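Local coordinates for protein carbon monoxide dehydrogenase (Thermococcus sp. AM4, PDB 6T7J) that probably catalyses the oxidation of carbon monoxide to carbon dioxide, passing the electrons to a ferredoxin, and is seen here with a nickel-free cluster C, at residues K131-T136 and L172-K177; A186-R191 and T222-G227; A252-L257 and I329-V334; D260-V265 and R390-N395; A466-K471 and K612-I617. All coordinates share one frame; numbering follows the deposited sequence.

Contact 1: residues K131-T136 and L172-K177; sequences KSLAET and LALAPK
T136 faces A173 and L174 across this contact. The end of one helix meets a short 3-10 turn here. T136 carries two different tips. Its methyl CG2 lies anti to the backbone N and beside the carbonyl carbon, chi1 for OG1 being -50°. This sends CG2 out to the turn, where it lies 3.9 Å from A173 O and 4.2 Å from L174 CD2. The hydroxyl turns back instead. T136 OG1 gives a hydrogen bond of 2.6 Å to S132 O, one turn earlier. The donor sits above the carbonyl plane, 35° out of it. T136 N reaches the same oxygen from the opposite face, making S132 O a double acceptor. The hydroxyl bond is likely to hold the rotation of the threonine and with it the place of CG2. A173 comes in with its methyl: A173 CB lies 3.4 Å from T136 O. L174 reaches over with both branches, CD2 to the threonine methyl and CD1 to L133 CD1 at 4.3 Å. Putting an alanine at T136 would probably leave a gap beside L174 CD2 and cost S132 O one of its two donors. The long helix 212-242 packs against both leucines. L133 rests on its Y236, and L174 on its M232 and Y236. L133 also touches L153 of helix 146-162, so the contact sits where three helices and a loop come together.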
# COMPACT_ATOMS: atom_id res chain seq x y z
N LYS A 131 10.54 17.72 26.61
CA LYS A 131 11.86 18.31 26.54
C LYS A 131 12.93 17.27 26.25
O LYS A 131 13.84 17.51 25.44
CB LYS A 131 12.17 19.05 27.85
CG LYS A 131 11.31 20.29 28.07
CD LYS A 131 11.94 21.25 29.06
CE LYS A 131 11.08 21.40 30.30
NZ LYS A 131 11.21 22.75 30.92
N SER A 132 12.84 16.09 26.87
CA SER A 132 13.86 15.07 26.64
C SER A 132 13.80 14.53 25.21
O SER A 132 14.85 14.33 24.58
CB SER A 132 13.71 13.93 27.65
OG SER A 132 14.39 12.77 27.20
N LEU A 133 12.60 14.30 24.69
CA LEU A 133 12.47 13.84 23.31
C LEU A 133 12.95 14.90 22.33
O LEU A 133 13.58 14.57 21.31
CB LEU A 133 11.02 13.45 23.02
CG LEU A 133 10.65 13.19 21.55
CD1 LEU A 133 11.47 12.04 20.98
CD2 LEU A 133 9.16 12.92 21.41
N ALA A 134 12.68 16.17 22.61
CA ALA A 134 13.16 17.24 21.74
C ALA A 134 14.68 17.33 21.77
O ALA A 134 15.31 17.55 20.73
CB ALA A 134 12.53 18.57 22.13
N GLU A 135 15.29 17.17 22.95
CA GLU A 135 16.75 17.17 23.03
C GLU A 135 17.34 15.99 22.28
O GLU A 135 18.38 16.11 21.62
CB GLU A 135 17.20 17.16 24.49
CG GLU A 135 16.80 18.38 25.30
CD GLU A 135 17.74 19.55 25.12
OE1 GLU A 135 17.63 20.52 25.90
OE2 GLU A 135 18.58 19.51 24.20
N THR A 136 16.69 14.82 22.37
CA THR A 136 17.19 13.62 21.70
C THR A 136 17.24 13.79 20.19
O THR A 136 18.08 13.17 19.52
CB THR A 136 16.32 12.42 22.07
OG1 THR A 136 16.16 12.36 23.49
CG2 THR A 136 16.96 11.12 21.59
N LEU A 172 15.13 7.71 14.72
CA LEU A 172 16.17 6.71 14.90
C LEU A 172 17.22 7.15 15.92
O LEU A 172 18.01 6.30 16.36
CB LEU A 172 16.84 6.39 13.56
CG LEU A 172 15.99 5.63 12.54
CD1 LEU A 172 16.85 5.17 11.38
CD2 LEU A 172 15.29 4.45 13.20
N ALA A 173 17.25 8.43 16.29
CA ALA A 173 18.13 8.86 17.38
C ALA A 173 17.83 8.14 18.69
O ALA A 173 18.66 8.17 19.60
CB ALA A 173 18.01 10.37 17.57
N LEU A 174 16.67 7.49 18.80
CA LEU A 174 16.35 6.70 19.98
C LEU A 174 16.93 5.29 19.93
O LEU A 174 16.91 4.60 20.95
CB LEU A 174 14.83 6.63 20.18
CG LEU A 174 14.14 7.92 20.63
CD1 LEU A 174 12.72 7.97 20.11
CD2 LEU A 174 14.16 8.03 22.14
N ALA A 175 17.43 4.85 18.78
CA ALA A 175 17.97 3.51 18.63
C ALA A 175 19.47 3.50 18.91
O ALA A 175 20.17 4.46 18.55
CB ALA A 175 17.71 2.97 17.23
N PRO A 176 19.99 2.45 19.54
CA PRO A 176 21.42 2.40 19.86
C PRO A 176 22.28 2.40 18.60
O PRO A 176 21.85 1.97 17.53
CB PRO A 176 21.57 1.09 20.64
CG PRO A 176 20.36 0.28 20.29
CD PRO A 176 19.26 1.27 20.06
N LYS A 177 23.52 2.88 18.76
CA LYS A 177 24.43 3.00 17.62
C LYS A 177 24.73 1.64 16.99
O LYS A 177 25.06 1.57 15.80
CB LYS A 177 25.73 3.68 18.05
CG LYS A 177 25.54 4.90 18.94
CD LYS A 177 26.88 5.51 19.31
CE LYS A 177 26.95 5.84 20.79
NZ LYS A 177 28.35 6.11 21.23

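Contact 2: residues A186-R191 and T222-G227; sequences AGVLPR and TSLADG
P190 lays its ring against the helix at L224 and A225. Its CB comes first. P190 CB meets the methyl of A225, CB to CB, at 3.6 Å, and the A225 N is almost as near. One atom on, P190 CG lies 3.6 Å from A225 N. It also comes within 3.9 Å of L224 CB. P190 CD closes the ring and meets L224 CB at 4.0 Å. The ring therefore covers the step from L224 to A225 on the helix, and it crosses the leucine side chain at about a right angle. A225 has only a methyl there, which leaves the proline near the backbone. L224 continues away from the ring. Its CG stands beside the backbone N, chi1 -72°, and its CD1 ends at V188. There L224 CD1 meets V188 CG2 at 3.8 Å and V188 O at the same distance. These two side chains cross obliquely. V188 CG2 lies between its own backbone N and carbonyl carbon. All four touching residues are buried. Helix 193-203 adds I193 and E196 against A225, and A569 of helix 558-569 lies against L224. The loop begins with a Schellman motif that ends helix 177-186: G187 has positive phi, V188 N bonds to W183 O, and G187 N to E184 O. V188 also touches the W183 side chain, the apolar contact often found with this helix end.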
# COMPACT_ATOMS: atom_id res chain seq x y z
N ALA A 186 23.29 -3.34 6.43
CA ALA A 186 22.24 -4.02 5.68
C ALA A 186 21.56 -3.11 4.66
O ALA A 186 20.94 -3.61 3.72
CB ALA A 186 21.20 -4.61 6.63
N GLY A 187 21.66 -1.80 4.84
CA GLY A 187 21.01 -0.87 3.93
C GLY A 187 19.51 -0.78 4.10
O GLY A 187 18.79 -0.58 3.11
N VAL A 188 19.01 -0.92 5.33
CA VAL A 188 17.58 -0.94 5.60
C VAL A 188 17.16 0.26 6.45
O VAL A 188 16.08 0.25 7.04
CB VAL A 188 17.16 -2.26 6.26
CG1 VAL A 188 17.51 -3.44 5.36
CG2 VAL A 188 17.81 -2.41 7.62
N LEU A 189 18.00 1.28 6.54
CA LEU A 189 17.66 2.47 7.32
C LEU A 189 16.45 3.16 6.70
O LEU A 189 16.50 3.54 5.52
CB LEU A 189 18.84 3.43 7.39
CG LEU A 189 19.95 3.06 8.38
CD1 LEU A 189 21.15 3.97 8.21
CD2 LEU A 189 19.44 3.10 9.81
N PRO A 190 15.36 3.34 7.44
CA PRO A 190 14.18 4.01 6.86
C PRO A 190 14.39 5.51 6.74
O PRO A 190 15.05 6.14 7.57
CB PRO A 190 13.07 3.68 7.86
CG PRO A 190 13.78 3.49 9.16
CD PRO A 190 15.13 2.91 8.83
N ARG A 191 13.80 6.08 5.69
CA ARG A 191 13.98 7.48 5.35
C ARG A 191 12.76 8.33 5.64
O ARG A 191 12.86 9.36 6.32
CB ARG A 191 14.37 7.60 3.87
CG ARG A 191 15.57 6.75 3.49
CD ARG A 191 15.52 6.32 2.03
NE ARG A 191 14.41 5.40 1.77
CZ ARG A 191 14.18 4.81 0.61
NH1 ARG A 191 13.14 4.00 0.47
NH2 ARG A 191 14.99 5.03 -0.42
N THR A 222 10.73 -0.93 6.04
CA THR A 222 9.41 -0.37 6.32
C THR A 222 8.98 -0.68 7.75
O THR A 222 8.42 0.19 8.44
CB THR A 222 8.39 -0.91 5.32
OG1 THR A 222 8.83 -0.63 3.98
CG2 THR A 222 7.03 -0.28 5.54
N SER A 223 9.22 -1.90 8.21
CA SER A 223 8.93 -2.25 9.60
C SER A 223 9.72 -1.37 10.56
O SER A 223 9.21 -0.98 11.61
CB SER A 223 9.23 -3.72 9.85
OG SER A 223 10.63 -3.92 10.01
N LEU A 224 10.96 -1.04 10.21
CA LEU A 224 11.75 -0.15 11.05
C LEU A 224 11.17 1.26 11.05
O LEU A 224 11.14 1.93 12.09
CB LEU A 224 13.21 -0.14 10.60
CG LEU A 224 13.99 -1.42 10.90
CD1 LEU A 224 15.43 -1.30 10.41
CD2 LEU A 224 13.94 -1.73 12.39
N ALA A 225 10.70 1.73 9.89
CA ALA A 225 9.99 3.00 9.84
C ALA A 225 8.77 2.98 10.76
O ALA A 225 8.41 4.01 11.34
CB ALA A 225 9.57 3.33 8.41
N ASP A 226 8.11 1.83 10.89
CA ASP A 226 7.00 1.72 11.83
C ASP A 226 7.48 1.78 13.27
O ASP A 226 7.12 2.69 14.03
CB ASP A 226 6.22 0.43 11.57
CG ASP A 226 5.03 0.24 12.52
OD1 ASP A 226 4.75 1.14 13.35
OD2 ASP A 226 4.36 -0.81 12.44
N GLY A 227 8.29 0.81 13.68
CA GLY A 227 8.54 0.60 15.10
C GLY A 227 9.34 1.71 15.74
O GLY A 227 9.00 2.20 16.82

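Contact 3: residues A252-L257 and I329-V334; sequences ANLGVL and IITGAV
L257 and T331 meet with no flat side chain between them. The planar group nearby is the amide of N253, which belongs to the turn itself. M324 and M488 touch the N253 side chain. N253 OD1 takes a hydrogen bond of 2.6 Å from L254 N. The donor is tilted 31° from the plane of the amide, and the C=O...N angle is a sharp 101°. The other end of the amide, ND2, bonds to K18 O. These bonds probably steady the start of the turn that presents L254 and L257. L257 CD1 stops 4.1 Å from T331 OG1, and the two side chains lie across each other. Its second branch, CD2, packs on V334 CG2 at 4.4 Å. L254 CD1 adds a looser touch on the methyl CG2 of T331. T331 OG1 does more than receive L257: it bonds to A328 O, and a weak bond of 3.4 Å runs to it from A333 N. The hydroxyl is thus satisfied mainly by A328 O. The loop between strands 248-252 and 261-268 is laid against the turn that leads from helix 325-330 to strand 336-339. Helix 20-30 closes one flank, its L23 touching both L254 and T331.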
# COMPACT_ATOMS: atom_id res chain seq x y z
N ALA A 252 -10.59 -6.52 34.92
CA ALA A 252 -10.50 -7.12 33.60
C ALA A 252 -11.57 -8.19 33.45
O ALA A 252 -12.09 -8.72 34.44
CB ALA A 252 -9.11 -7.73 33.34
N ASN A 253 -11.86 -8.49 32.18
CA ASN A 253 -12.87 -9.43 31.70
C ASN A 253 -14.27 -8.82 31.74
O ASN A 253 -14.46 -7.73 32.28
CB ASN A 253 -12.85 -10.75 32.48
CG ASN A 253 -13.31 -11.93 31.65
OD1 ASN A 253 -13.94 -11.75 30.60
ND2 ASN A 253 -13.00 -13.14 32.10
N LEU A 254 -15.24 -9.52 31.16
CA LEU A 254 -16.57 -8.96 30.91
C LEU A 254 -17.39 -8.77 32.17
O LEU A 254 -18.50 -8.23 32.08
CB LEU A 254 -17.32 -9.85 29.92
CG LEU A 254 -16.85 -9.70 28.47
CD1 LEU A 254 -17.50 -10.73 27.58
CD2 LEU A 254 -17.14 -8.29 27.97
N GLY A 255 -16.89 -9.18 33.34
CA GLY A 255 -17.59 -8.89 34.58
C GLY A 255 -17.59 -7.43 34.98
O GLY A 255 -18.24 -7.07 35.97
N VAL A 256 -16.88 -6.58 34.23
CA VAL A 256 -16.84 -5.15 34.53
C VAL A 256 -18.05 -4.41 34.00
O VAL A 256 -18.23 -3.23 34.33
CB VAL A 256 -15.55 -4.53 33.97
CG1 VAL A 256 -14.33 -5.20 34.58
CG2 VAL A 256 -15.51 -4.66 32.45
N LEU A 257 -18.88 -5.06 33.19
CA LEU A 257 -20.13 -4.45 32.74
C LEU A 257 -21.19 -4.60 33.82
O LEU A 257 -21.35 -5.67 34.41
CB LEU A 257 -20.60 -5.09 31.43
CG LEU A 257 -19.67 -4.91 30.23
CD1 LEU A 257 -19.82 -6.06 29.26
CD2 LEU A 257 -19.92 -3.58 29.54
N ILE A 329 -21.39 -7.35 22.96
CA ILE A 329 -22.74 -6.94 22.59
C ILE A 329 -23.74 -8.03 22.94
O ILE A 329 -24.92 -7.75 23.19
CB ILE A 329 -22.79 -6.58 21.09
CG1 ILE A 329 -21.64 -5.63 20.73
CG2 ILE A 329 -24.13 -5.96 20.72
CD1 ILE A 329 -21.51 -5.35 19.25
N ILE A 330 -23.29 -9.29 22.97
CA ILE A 330 -24.20 -10.40 23.24
C ILE A 330 -24.51 -10.54 24.73
O ILE A 330 -25.43 -11.29 25.09
CB ILE A 330 -23.59 -11.67 22.62
CG1 ILE A 330 -23.24 -11.39 21.16
CG2 ILE A 330 -24.55 -12.85 22.70
CD1 ILE A 330 -22.76 -12.59 20.39
N THR A 331 -23.80 -9.80 25.59
CA THR A 331 -24.23 -9.70 26.98
C THR A 331 -25.60 -9.04 27.09
O THR A 331 -26.34 -9.29 28.05
CB THR A 331 -23.21 -8.92 27.81
OG1 THR A 331 -23.19 -7.55 27.37
CG2 THR A 331 -21.82 -9.52 27.67
N GLY A 332 -25.95 -8.20 26.12
CA GLY A 332 -27.22 -7.51 26.13
C GLY A 332 -27.25 -6.24 26.95
O GLY A 332 -28.32 -5.64 27.09
N ALA A 333 -26.11 -5.81 27.50
CA ALA A 333 -26.07 -4.67 28.40
C ALA A 333 -25.24 -3.51 27.86
O ALA A 333 -24.98 -2.56 28.61
CB ALA A 333 -25.52 -5.10 29.77
N VAL A 334 -24.84 -3.55 26.60
CA VAL A 334 -24.03 -2.48 26.01
C VAL A 334 -24.97 -1.46 25.38
O VAL A 334 -25.62 -1.74 24.37
CB VAL A 334 -23.03 -3.02 24.99
CG1 VAL A 334 -22.33 -1.87 24.29
CG2 VAL A 334 -22.01 -3.91 25.68

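Contact 4: residues D260-V265 and R390-N395; sequences DYVNIV and RIAIEN
V262 and I264 point from a strand of a Rossmann-like parallel sheet onto A392 and I393 of a covering helix. The strand, 261-268, lies inside the six-stranded sheet, between strands 297-303 and 336-339. The helix crosses it with an angle of 135° between their directions, and the axes come within 8.1 Å. In the first shell V262 uses both methyls. Its CG1 is anti to the backbone N, chi1 179°, and reaches the helix backbone: it lies 3.9 Å from A392 O and 4.0 Å from I393 CA. V262 CG2 meets I393 CG1 at 4.1 Å, and these two side chains are nearly perpendicular. An alanine at V262 would probably open a gap between strand and helix and take from I393 CG1 its contact with the valine. A second shell surrounds these groups. I393 also touches V298 of strand 297-303 and M286 of helix 284-292. I264 is flanked by the same V298 and by I338 of strand 336-339, on the two neighbouring strands. A392 touches A336 as well. Backbone bonds from V262 to G297 and N299 set the strand. Further along the helix, N395 ND2 bonds to H356 O and E335 O, which ties the helix end to the sheet loops. A392 offers only a methyl to I264. I264 CG1 stands beside its backbone N and comes 3.7 Å from A392 CB, and I264 CD1 meets the same methyl at 3.6 Å.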
# COMPACT_ATOMS: atom_id res chain seq x y z
N ASP A 260 -26.99 -2.17 36.68
CA ASP A 260 -27.74 -0.96 37.01
C ASP A 260 -27.04 0.31 36.55
O ASP A 260 -27.45 1.40 36.94
CB ASP A 260 -27.99 -0.89 38.51
CG ASP A 260 -28.54 -2.19 39.07
OD1 ASP A 260 -29.30 -2.88 38.36
OD2 ASP A 260 -28.21 -2.51 40.23
N TYR A 261 -26.00 0.19 35.73
CA TYR A 261 -25.30 1.33 35.17
C TYR A 261 -25.40 1.30 33.65
O TYR A 261 -25.40 0.22 33.04
CB TYR A 261 -23.83 1.36 35.58
CG TYR A 261 -23.56 1.60 37.05
CD1 TYR A 261 -23.80 0.60 37.99
CD2 TYR A 261 -23.05 2.81 37.50
CE1 TYR A 261 -23.54 0.81 39.33
CE2 TYR A 261 -22.80 3.03 38.84
CZ TYR A 261 -23.04 2.03 39.75
OH TYR A 261 -22.79 2.24 41.09
N VAL A 262 -25.48 2.49 33.05
CA VAL A 262 -25.24 2.61 31.62
C VAL A 262 -23.86 2.04 31.32
O VAL A 262 -22.90 2.33 32.03
CB VAL A 262 -25.35 4.07 31.18
CG1 VAL A 262 -25.07 4.21 29.68
CG2 VAL A 262 -26.71 4.64 31.53
N ASN A 263 -23.76 1.20 30.30
CA ASN A 263 -22.49 0.60 29.92
C ASN A 263 -22.06 1.18 28.58
O ASN A 263 -22.77 1.04 27.58
CB ASN A 263 -22.60 -0.92 29.84
CG ASN A 263 -22.71 -1.57 31.21
OD1 ASN A 263 -21.94 -1.26 32.12
ND2 ASN A 263 -23.66 -2.48 31.35
N ILE A 264 -20.89 1.82 28.56
CA ILE A 264 -20.34 2.41 27.34
C ILE A 264 -19.00 1.75 27.07
O ILE A 264 -18.09 1.82 27.90
CB ILE A 264 -20.19 3.93 27.45
CG1 ILE A 264 -21.54 4.58 27.78
CG2 ILE A 264 -19.63 4.50 26.16
CD1 ILE A 264 -21.46 6.08 27.96
N VAL A 265 -18.87 1.12 25.90
CA VAL A 265 -17.63 0.47 25.50
C VAL A 265 -16.86 1.41 24.58
O VAL A 265 -17.45 2.04 23.69
CB VAL A 265 -17.90 -0.88 24.81
CG1 VAL A 265 -16.59 -1.54 24.39
CG2 VAL A 265 -18.70 -1.79 25.73
N ARG A 390 -24.40 11.13 26.02
CA ARG A 390 -25.83 11.37 26.19
C ARG A 390 -26.66 10.39 25.37
O ARG A 390 -27.68 9.90 25.84
CB ARG A 390 -26.17 12.81 25.79
CG ARG A 390 -25.96 13.81 26.91
CD ARG A 390 -26.66 15.13 26.65
NE ARG A 390 -26.00 16.22 27.35
CZ ARG A 390 -25.22 17.12 26.77
NH1 ARG A 390 -24.65 18.08 27.49
NH2 ARG A 390 -25.00 17.06 25.46
N ILE A 391 -26.23 10.11 24.14
CA ILE A 391 -26.95 9.14 23.32
C ILE A 391 -26.95 7.77 23.99
O ILE A 391 -27.98 7.08 24.04
CB ILE A 391 -26.36 9.09 21.91
CG1 ILE A 391 -26.62 10.42 21.19
CG2 ILE A 391 -26.96 7.94 21.11
CD1 ILE A 391 -25.92 10.55 19.87
N ALA A 392 -25.81 7.37 24.55
CA ALA A 392 -25.76 6.09 25.27
C ALA A 392 -26.70 6.08 26.47
O ALA A 392 -27.47 5.12 26.68
CB ALA A 392 -24.32 5.80 25.71
N ILE A 393 -26.66 7.14 27.28
CA ILE A 393 -27.49 7.22 28.47
C ILE A 393 -28.97 7.20 28.10
O ILE A 393 -29.80 6.61 28.80
CB ILE A 393 -27.12 8.47 29.29
CG1 ILE A 393 -25.76 8.28 29.95
CG2 ILE A 393 -28.19 8.78 30.32
CD1 ILE A 393 -25.18 9.55 30.50
N GLU A 394 -29.32 7.85 26.99
CA GLU A 394 -30.71 7.88 26.56
C GLU A 394 -31.14 6.54 25.97
O GLU A 394 -32.33 6.22 25.97
CB GLU A 394 -30.92 9.00 25.55
CG GLU A 394 -30.79 10.39 26.14
CD GLU A 394 -30.26 11.41 25.15
OE1 GLU A 394 -30.02 12.56 25.57
OE2 GLU A 394 -30.09 11.05 23.97
N ASN A 395 -30.19 5.76 25.45
CA ASN A 395 -30.52 4.41 25.01
C ASN A 395 -30.65 3.42 26.16
O ASN A 395 -31.23 2.35 25.98
CB ASN A 395 -29.47 3.89 24.02
CG ASN A 395 -29.95 2.68 23.25
OD1 ASN A 395 -31.14 2.53 22.97
ND2 ASN A 395 -29.02 1.78 22.92

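Contact 5: residues A466-K471 and K612-I617; sequences AKELIK and KAAETI
Two helices of the second Rossmann-like domain meet at E468 and A614, and again at L469 and I617. Their axes come within 9.2 Å at an angle of 35°, so they run roughly the same way. At the nearest point E468 CB touches A614 CB at 3.6 Å. With only a methyl at A614, the CA atoms of E468 and A614 lie 6.2 Å apart. L469 supplies the larger side chain. Its CG stands beside the backbone N, chi1 -75°, and the extended chain carries CD2 over to the other helix. L469 CD2 meets I617 CG2 at 4.0 Å, one side chain set crosswise to the other. The same CD2 lies 4.1 Å from A614 O. This is helix packing on one face of a parallel sheet. Helix 460-471 joins strand 444-448 to strand 474-478 in a beta-alpha-beta unit, and helix 610-627 follows strand 604-606, an outermost strand of that sheet. L469 and I617 both rest on V446 of strand 444-448. L469 adds V474 and V476, while I617 touches H575 of strand 574-576. At the outer end E468 bends at its second torsion and turns to its own helix. K471 NZ and E468 OE1 form a salt bridge of 2.7 Å, met on the syn side but 34° out of the carboxylate plane. E468 OE2 and E615 OE2 are 5.4 Å apart, like charges not in contact, and K471 would probably offset part of their repulsion. R472 lies near both: its side chain touches E615, and its ion pair with E468 is long and weak.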
# COMPACT_ATOMS: atom_id res chain seq x y z
N ALA A 466 2.95 -17.33 28.70
CA ALA A 466 3.34 -16.49 29.82
C ALA A 466 3.62 -17.32 31.07
O ALA A 466 4.62 -17.09 31.76
CB ALA A 466 2.25 -15.45 30.09
N LYS A 467 2.75 -18.29 31.36
CA LYS A 467 2.93 -19.15 32.53
C LYS A 467 4.22 -19.95 32.43
O LYS A 467 5.02 -20.00 33.38
CB LYS A 467 1.74 -20.10 32.66
CG LYS A 467 0.49 -19.53 33.31
CD LYS A 467 -0.48 -20.66 33.60
CE LYS A 467 -1.93 -20.19 33.59
NZ LYS A 467 -2.30 -19.52 34.87
N GLU A 468 4.42 -20.63 31.30
CA GLU A 468 5.60 -21.47 31.13
C GLU A 468 6.88 -20.65 31.20
O GLU A 468 7.92 -21.16 31.63
CB GLU A 468 5.53 -22.23 29.81
CG GLU A 468 4.46 -23.31 29.76
CD GLU A 468 4.75 -24.45 30.72
OE1 GLU A 468 3.88 -24.74 31.57
OE2 GLU A 468 5.84 -25.05 30.63
N LEU A 469 6.82 -19.38 30.80
CA LEU A 469 8.02 -18.54 30.87
C LEU A 469 8.28 -18.08 32.30
O LEU A 469 9.41 -18.16 32.79
CB LEU A 469 7.89 -17.35 29.92
CG LEU A 469 8.07 -17.69 28.44
CD1 LEU A 469 7.98 -16.44 27.59
CD2 LEU A 469 9.40 -18.40 28.21
N ILE A 470 7.24 -17.59 33.00
CA ILE A 470 7.47 -17.06 34.34
C ILE A 470 7.80 -18.18 35.32
O ILE A 470 8.46 -17.94 36.34
CB ILE A 470 6.26 -16.24 34.84
CG1 ILE A 470 5.01 -17.10 34.94
CG2 ILE A 470 6.02 -15.05 33.97
CD1 ILE A 470 3.84 -16.39 35.59
N LYS A 471 7.35 -19.41 35.06
CA LYS A 471 7.73 -20.51 35.94
C LYS A 471 9.19 -20.90 35.78
O LYS A 471 9.76 -21.52 36.69
CB LYS A 471 6.82 -21.72 35.70
CG LYS A 471 7.37 -22.74 34.71
CD LYS A 471 6.69 -24.10 34.88
CE LYS A 471 5.24 -24.05 34.44
NZ LYS A 471 4.73 -25.41 34.05
N LYS A 612 5.83 -25.92 23.41
CA LYS A 612 6.99 -26.05 22.54
C LYS A 612 7.68 -24.71 22.34
O LYS A 612 8.91 -24.60 22.43
CB LYS A 612 6.56 -26.63 21.19
CG LYS A 612 6.57 -28.15 21.10
CD LYS A 612 6.90 -28.60 19.69
CE LYS A 612 6.31 -29.96 19.37
NZ LYS A 612 5.50 -29.94 18.12
N ALA A 613 6.89 -23.67 22.05
CA ALA A 613 7.45 -22.34 21.85
C ALA A 613 8.12 -21.82 23.11
O ALA A 613 9.16 -21.15 23.04
CB ALA A 613 6.36 -21.37 21.39
N ALA A 614 7.55 -22.12 24.28
CA ALA A 614 8.18 -21.74 25.53
C ALA A 614 9.53 -22.40 25.70
O ALA A 614 10.51 -21.76 26.09
CB ALA A 614 7.27 -22.09 26.71
N GLU A 615 9.62 -23.70 25.38
CA GLU A 615 10.89 -24.40 25.50
C GLU A 615 11.92 -23.83 24.53
O GLU A 615 13.09 -23.65 24.89
CB GLU A 615 10.69 -25.89 25.27
CG GLU A 615 10.15 -26.63 26.49
CD GLU A 615 9.25 -27.79 26.13
OE1 GLU A 615 9.61 -28.55 25.20
OE2 GLU A 615 8.20 -27.94 26.77
N THR A 616 11.51 -23.53 23.30
CA THR A 616 12.44 -22.97 22.32
C THR A 616 12.92 -21.58 22.74
O THR A 616 14.11 -21.27 22.64
CB THR A 616 11.81 -22.91 20.93
OG1 THR A 616 11.28 -24.20 20.59
CG2 THR A 616 12.85 -22.50 19.90
N ILE A 617 12.00 -20.73 23.20
CA ILE A 617 12.36 -19.39 23.64
C ILE A 617 13.31 -19.46 24.83
O ILE A 617 14.31 -18.73 24.90
CB ILE A 617 11.09 -18.58 23.97
CG1 ILE A 617 10.42 -18.10 22.69
CG2 ILE A 617 11.41 -17.41 24.90
CD1 ILE A 617 8.93 -17.88 22.82

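In the fold
From the N terminus, contact 1 closes first, bringing helix 127-136 to the loop before helix 177-186. Contact 2 opens just after it and returns from the end of helix 177-186 to helix 212-242. The two are in series and touch, L172 CD1 lying 3.7 Å from L189 CD2. Both belong to the mainly helical part. Contacts 3 and 4 cross: 252-257 and 260-265 open in turn, then 329-334 and 390-395 close them. Contact 4 joins a helix to the first parallel sheet, and contact 3 lies in loops leading into it. They meet through N263 ND2 and A333 O, 3.0 Å apart and probably hydrogen-bonded. Contact 5 comes last and joins two helices packed on the second sheet. No contact nests inside another.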